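Local coordinates for protein acyl-coenzyme A oxidase acox-1.1 (Caenorhabditis elegans, PDB 5K3H) that catalyses the FAD-dependent desaturation of acyl-CoAs by molecular oxygen, the first step of peroxisomal beta-oxidation, at residues P14-E19 with Y316-R321; Y199-A204 with P215-V220. All coordinates share one frame; numbering follows the deposited sequence.

Contact 1 of 2, residues P14-E19 with Y316-R321; sequences PDLTAE and YSAVRR
Asp15 and Arg321 meet because each side chain leaves its backbone with CG anti to the carbonyl carbon (chi1 -81° and -77°), and the extended run of the arginine from CG to NE carries its guanidinium across to the carboxylate. The guanidinium grips side-on: NH2 reaches Asp15 OD1 at 2.9 Å, while NE of Arg321 reaches OD2 of Asp15 at 3.0 Å. Both hydrogen bonds are nearly straight and both acceptors lie close to the guanidinium plane. The fit is not coplanar, however, since the two flat groups are turned 49° apart and each oxygen is met from above the carboxylate plane. Beneath this salt bridge the helices touch through small apolar groups. The methyl CB of Ala318 is shared, with CG of Glu19 at 3.7 Å and CD1 of Leu16 at 3.9 Å, and Leu16 CB also rests 4.0 Å from Val319 CG1. The bent chain of Glu19 meets Ala318 only through CG; its carboxylate is held by Lys333 and Arg608, and both Glu19 and Leu16 also touch Val612 of helix 590-616. A leucine in place of Arg321 would probably leave the Asp15 carboxylate without its charged mate and free to turn, and would forfeit the bond that NH1 makes to the Glu331 backbone oxygen. Arg320, at the turn where helix 300-319 gives way, belongs to the FAD site and bonds Met154 of the second subunit. Chemically, a two-pronged ion pair above a small patch of apolar carbons pins the N-terminal helix 14-21 to the end of helix 300-319, with the pairing arginine one residue along from Arg320 of the cofactor site.

Contact 2 of 2, residues Y199-A204 with P215-V220; sequences YAVVVA and PHTFMV
Tyr199 and Met219 form a Met-aromatic contact at the ring edge, not over its face: SD of Met219 lies 3.8 Å from CD2 of Tyr199 and 75° off the ring normal. Met219 reaches it with CG anti to the backbone N (chi1 178°) and the chain bent twice beyond, the two side chains crossing at about a right angle. The hydroxyl of Tyr199 is bonded to Glu225. Between the strands runs a regular antiparallel ladder, whose hydrogen-bonded pairs are Ala200 with Val220, Val202 with Phe218 and Ala204 with His216. On the face shared by Val202 and Val220, their CG2 methyls meet at 3.6 Å, and Phe218 turns its ring edge to the carbonyl oxygens of Val202 and Ala204. On the other face Val203 and Thr217 lie side by side, CG2 to CG2 at 3.6 Å, while CG1 of Val201 packs 3.7 Å from CB of Thr217; the Thr217 hydroxyl goes to Gln127. The chemistry is that of a hairpin with amides paired between its strands and largely apolar side chains on both faces, the Val201, Val203 and Thr217 face packing against Tyr149, an FAD-binding residue, and helix 114-127.

In the fold
The two contacts share no helix, strand or sheet. Their centres stand about 53 Å apart, on opposite sides of the chain's centre, and their nearest atoms about 42 Å. Contact 1 closes a long loop of chain, from the N-terminal helix 14-21 to helix 300-319, and contact 2, the hairpin of strands 199-208 and 211-221, is nested inside that loop within the mixed beta sheet. Contact 1 contains Arg320 of the FAD site, and contact 2 packs against Tyr149. Because the FAD is shared between dimer partners, such elements of opposite subunits complete one site, which probably accounts for how regions so distant in one chain can serve the same cofactor.

Contact 1 of 2, residues P14-E19 with Y316-R321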
# COMPACT_ATOMS: atom_id res chain seq x y z
N PRO B 14 -13.22 -23.16 17.65
CA PRO B 14 -12.35 -24.33 17.76
C PRO B 14 -11.29 -24.39 16.67
O PRO B 14 -10.25 -25.03 16.88
CB PRO B 14 -13.32 -25.52 17.68
CG PRO B 14 -14.54 -24.99 17.05
CD PRO B 14 -14.63 -23.53 17.38
N ASP B 15 -11.53 -23.76 15.52
CA ASP B 15 -10.49 -23.71 14.49
C ASP B 15 -9.31 -22.86 14.92
O ASP B 15 -8.16 -23.17 14.59
CB ASP B 15 -11.10 -23.21 13.18
CG ASP B 15 -11.82 -24.33 12.43
OD1 ASP B 15 -11.48 -25.52 12.68
OD2 ASP B 15 -12.74 -24.02 11.63
N LEU B 16 -9.56 -21.78 15.66
CA LEU B 16 -8.48 -20.96 16.18
C LEU B 16 -7.83 -21.61 17.40
O LEU B 16 -6.60 -21.67 17.50
CB LEU B 16 -9.01 -19.57 16.52
CG LEU B 16 -8.02 -18.51 16.99
CD1 LEU B 16 -6.87 -18.39 16.03
CD2 LEU B 16 -8.75 -17.19 17.10
N THR B 17 -8.65 -22.14 18.31
CA THR B 17 -8.11 -22.88 19.45
C THR B 17 -7.20 -24.04 19.00
O THR B 17 -6.15 -24.26 19.60
CB THR B 17 -9.24 -23.39 20.33
OG1 THR B 17 -9.97 -22.26 20.81
CG2 THR B 17 -8.67 -24.14 21.51
N ALA B 18 -7.59 -24.78 17.96
CA ALA B 18 -6.74 -25.87 17.47
C ALA B 18 -5.34 -25.37 17.09
O ALA B 18 -4.35 -26.07 17.33
CB ALA B 18 -7.39 -26.55 16.26
N GLU B 19 -5.25 -24.17 16.52
CA GLU B 19 -3.94 -23.62 16.18
C GLU B 19 -3.17 -23.17 17.41
O GLU B 19 -1.94 -23.01 17.34
CB GLU B 19 -4.08 -22.46 15.20
CG GLU B 19 -4.68 -22.84 13.85
CD GLU B 19 -3.85 -23.90 13.14
OE1 GLU B 19 -2.59 -23.87 13.28
OE2 GLU B 19 -4.47 -24.77 12.47
N TYR B 316 -7.36 -14.84 11.23
CA TYR B 316 -8.36 -15.03 10.17
C TYR B 316 -8.02 -16.22 9.29
O TYR B 316 -8.92 -16.96 8.88
CB TYR B 316 -8.49 -13.75 9.34
CG TYR B 316 -9.49 -13.86 8.22
CD1 TYR B 316 -10.85 -13.91 8.47
CD2 TYR B 316 -9.07 -13.94 6.91
CE1 TYR B 316 -11.77 -14.05 7.43
CE2 TYR B 316 -9.97 -14.06 5.87
CZ TYR B 316 -11.32 -14.11 6.13
OH TYR B 316 -12.21 -14.23 5.08
N SER B 317 -6.73 -16.44 8.99
CA SER B 317 -6.35 -17.60 8.18
C SER B 317 -6.65 -18.91 8.91
O SER B 317 -6.89 -19.93 8.25
CB SER B 317 -4.86 -17.56 7.83
OG SER B 317 -4.52 -16.47 6.98
N ALA B 318 -6.70 -18.88 10.24
CA ALA B 318 -7.03 -20.09 11.00
C ALA B 318 -8.54 -20.36 11.00
O ALA B 318 -8.96 -21.52 11.01
CB ALA B 318 -6.51 -19.98 12.44
N VAL B 319 -9.37 -19.31 10.94
CA VAL B 319 -10.81 -19.50 10.97
C VAL B 319 -11.44 -19.55 9.58
O VAL B 319 -12.55 -20.10 9.43
CB VAL B 319 -11.45 -18.39 11.83
CG1 VAL B 319 -10.64 -18.17 13.09
CG2 VAL B 319 -11.59 -17.09 11.08
N ARG B 320 -10.77 -19.03 8.55
CA ARG B 320 -11.27 -19.02 7.18
C ARG B 320 -10.96 -20.34 6.48
O ARG B 320 -9.79 -20.68 6.30
CB ARG B 320 -10.64 -17.85 6.43
CG ARG B 320 -11.00 -17.74 4.95
CD ARG B 320 -12.50 -17.67 4.78
NE ARG B 320 -12.84 -17.22 3.44
CZ ARG B 320 -13.97 -16.61 3.10
NH1 ARG B 320 -14.92 -16.37 4.01
NH2 ARG B 320 -14.13 -16.22 1.83
N ARG B 321 -11.99 -21.07 6.06
CA ARG B 321 -11.84 -22.29 5.28
C ARG B 321 -12.23 -22.03 3.83
O ARG B 321 -13.31 -21.48 3.58
CB ARG B 321 -12.70 -23.41 5.89
CG ARG B 321 -12.07 -24.02 7.16
CD ARG B 321 -12.97 -24.99 7.86
NE ARG B 321 -12.37 -25.53 9.08
CZ ARG B 321 -11.58 -26.61 9.10
NH1 ARG B 321 -11.31 -27.23 7.95
NH2 ARG B 321 -11.08 -27.07 10.24
O HOH W 1 -13.45 -21.39 11.25

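Contact 2 of 2, residues Y199-A204 with P215-V220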
# COMPACT_ATOMS: atom_id res chain seq x y z
N TYR B 199 1.35 26.50 21.63
CA TYR B 199 2.77 26.81 21.56
C TYR B 199 3.43 25.91 20.52
O TYR B 199 2.89 24.87 20.14
CB TYR B 199 3.44 26.64 22.94
CG TYR B 199 3.13 27.78 23.89
CD1 TYR B 199 1.86 27.92 24.46
CD2 TYR B 199 4.12 28.68 24.26
CE1 TYR B 199 1.56 28.96 25.33
CE2 TYR B 199 3.84 29.72 25.13
CZ TYR B 199 2.56 29.85 25.67
OH TYR B 199 2.28 30.88 26.55
N ALA B 200 4.61 26.33 20.05
CA ALA B 200 5.45 25.43 19.25
C ALA B 200 6.91 25.79 19.44
O ALA B 200 7.27 26.95 19.62
CB ALA B 200 5.10 25.50 17.76
N VAL B 201 7.77 24.79 19.38
CA VAL B 201 9.19 25.05 19.17
C VAL B 201 9.39 25.13 17.66
O VAL B 201 9.12 24.17 16.93
CB VAL B 201 10.07 23.95 19.81
CG1 VAL B 201 11.55 24.20 19.48
CG2 VAL B 201 9.85 23.86 21.33
N VAL B 202 9.87 26.27 17.18
CA VAL B 202 9.91 26.58 15.76
C VAL B 202 11.36 26.67 15.31
O VAL B 202 12.19 27.27 16.00
CB VAL B 202 9.15 27.88 15.46
CG1 VAL B 202 9.30 28.29 13.99
CG2 VAL B 202 7.69 27.71 15.83
N VAL B 203 11.67 26.04 14.18
CA VAL B 203 13.01 26.08 13.61
C VAL B 203 13.05 27.15 12.53
O VAL B 203 12.16 27.21 11.67
CB VAL B 203 13.43 24.71 13.06
CG1 VAL B 203 14.84 24.77 12.53
CG2 VAL B 203 13.35 23.66 14.15
N ALA B 204 14.07 28.01 12.59
CA ALA B 204 14.19 29.16 11.70
C ALA B 204 15.66 29.53 11.60
O ALA B 204 16.44 29.31 12.52
CB ALA B 204 13.37 30.34 12.22
N PRO B 215 20.13 27.30 11.27
CA PRO B 215 18.88 26.96 11.97
C PRO B 215 19.09 26.88 13.48
O PRO B 215 20.04 26.26 13.96
CB PRO B 215 18.49 25.60 11.38
CG PRO B 215 19.72 25.05 10.84
CD PRO B 215 20.58 26.20 10.40
N HIS B 216 18.19 27.55 14.21
CA HIS B 216 18.09 27.54 15.66
C HIS B 216 16.62 27.37 16.05
O HIS B 216 15.72 27.53 15.22
CB HIS B 216 18.65 28.83 16.26
CG HIS B 216 20.14 28.94 16.16
ND1 HIS B 216 20.79 29.15 14.96
CD2 HIS B 216 21.10 28.87 17.10
CE1 HIS B 216 22.09 29.23 15.18
NE2 HIS B 216 22.31 29.05 16.47
N THR B 217 16.37 27.04 17.31
CA THR B 217 15.00 26.78 17.75
C THR B 217 14.52 27.79 18.79
O THR B 217 15.29 28.24 19.66
CB THR B 217 14.86 25.32 18.28
OG1 THR B 217 15.72 25.11 19.40
CG2 THR B 217 15.21 24.32 17.18
N PHE B 218 13.24 28.12 18.70
CA PHE B 218 12.65 29.20 19.47
C PHE B 218 11.33 28.74 20.05
O PHE B 218 10.53 28.09 19.37
CB PHE B 218 12.40 30.47 18.62
CG PHE B 218 13.63 31.00 17.92
CD1 PHE B 218 14.40 32.00 18.50
CD2 PHE B 218 14.07 30.43 16.73
CE1 PHE B 218 15.54 32.46 17.88
CE2 PHE B 218 15.21 30.91 16.10
CZ PHE B 218 15.94 31.91 16.68
N MET B 219 11.08 29.11 21.31
CA MET B 219 9.76 28.92 21.88
C MET B 219 8.86 30.02 21.33
O MET B 219 9.22 31.19 21.37
CB MET B 219 9.81 28.96 23.41
CG MET B 219 8.46 28.81 24.08
SD MET B 219 7.64 27.24 23.67
CE MET B 219 8.59 26.15 24.70
N VAL B 220 7.72 29.63 20.75
CA VAL B 220 6.84 30.56 20.05
C VAL B 220 5.40 30.39 20.52
O VAL B 220 4.83 29.31 20.37
CB VAL B 220 6.91 30.40 18.52
CG1 VAL B 220 6.04 31.45 17.84
CG2 VAL B 220 8.34 30.52 18.04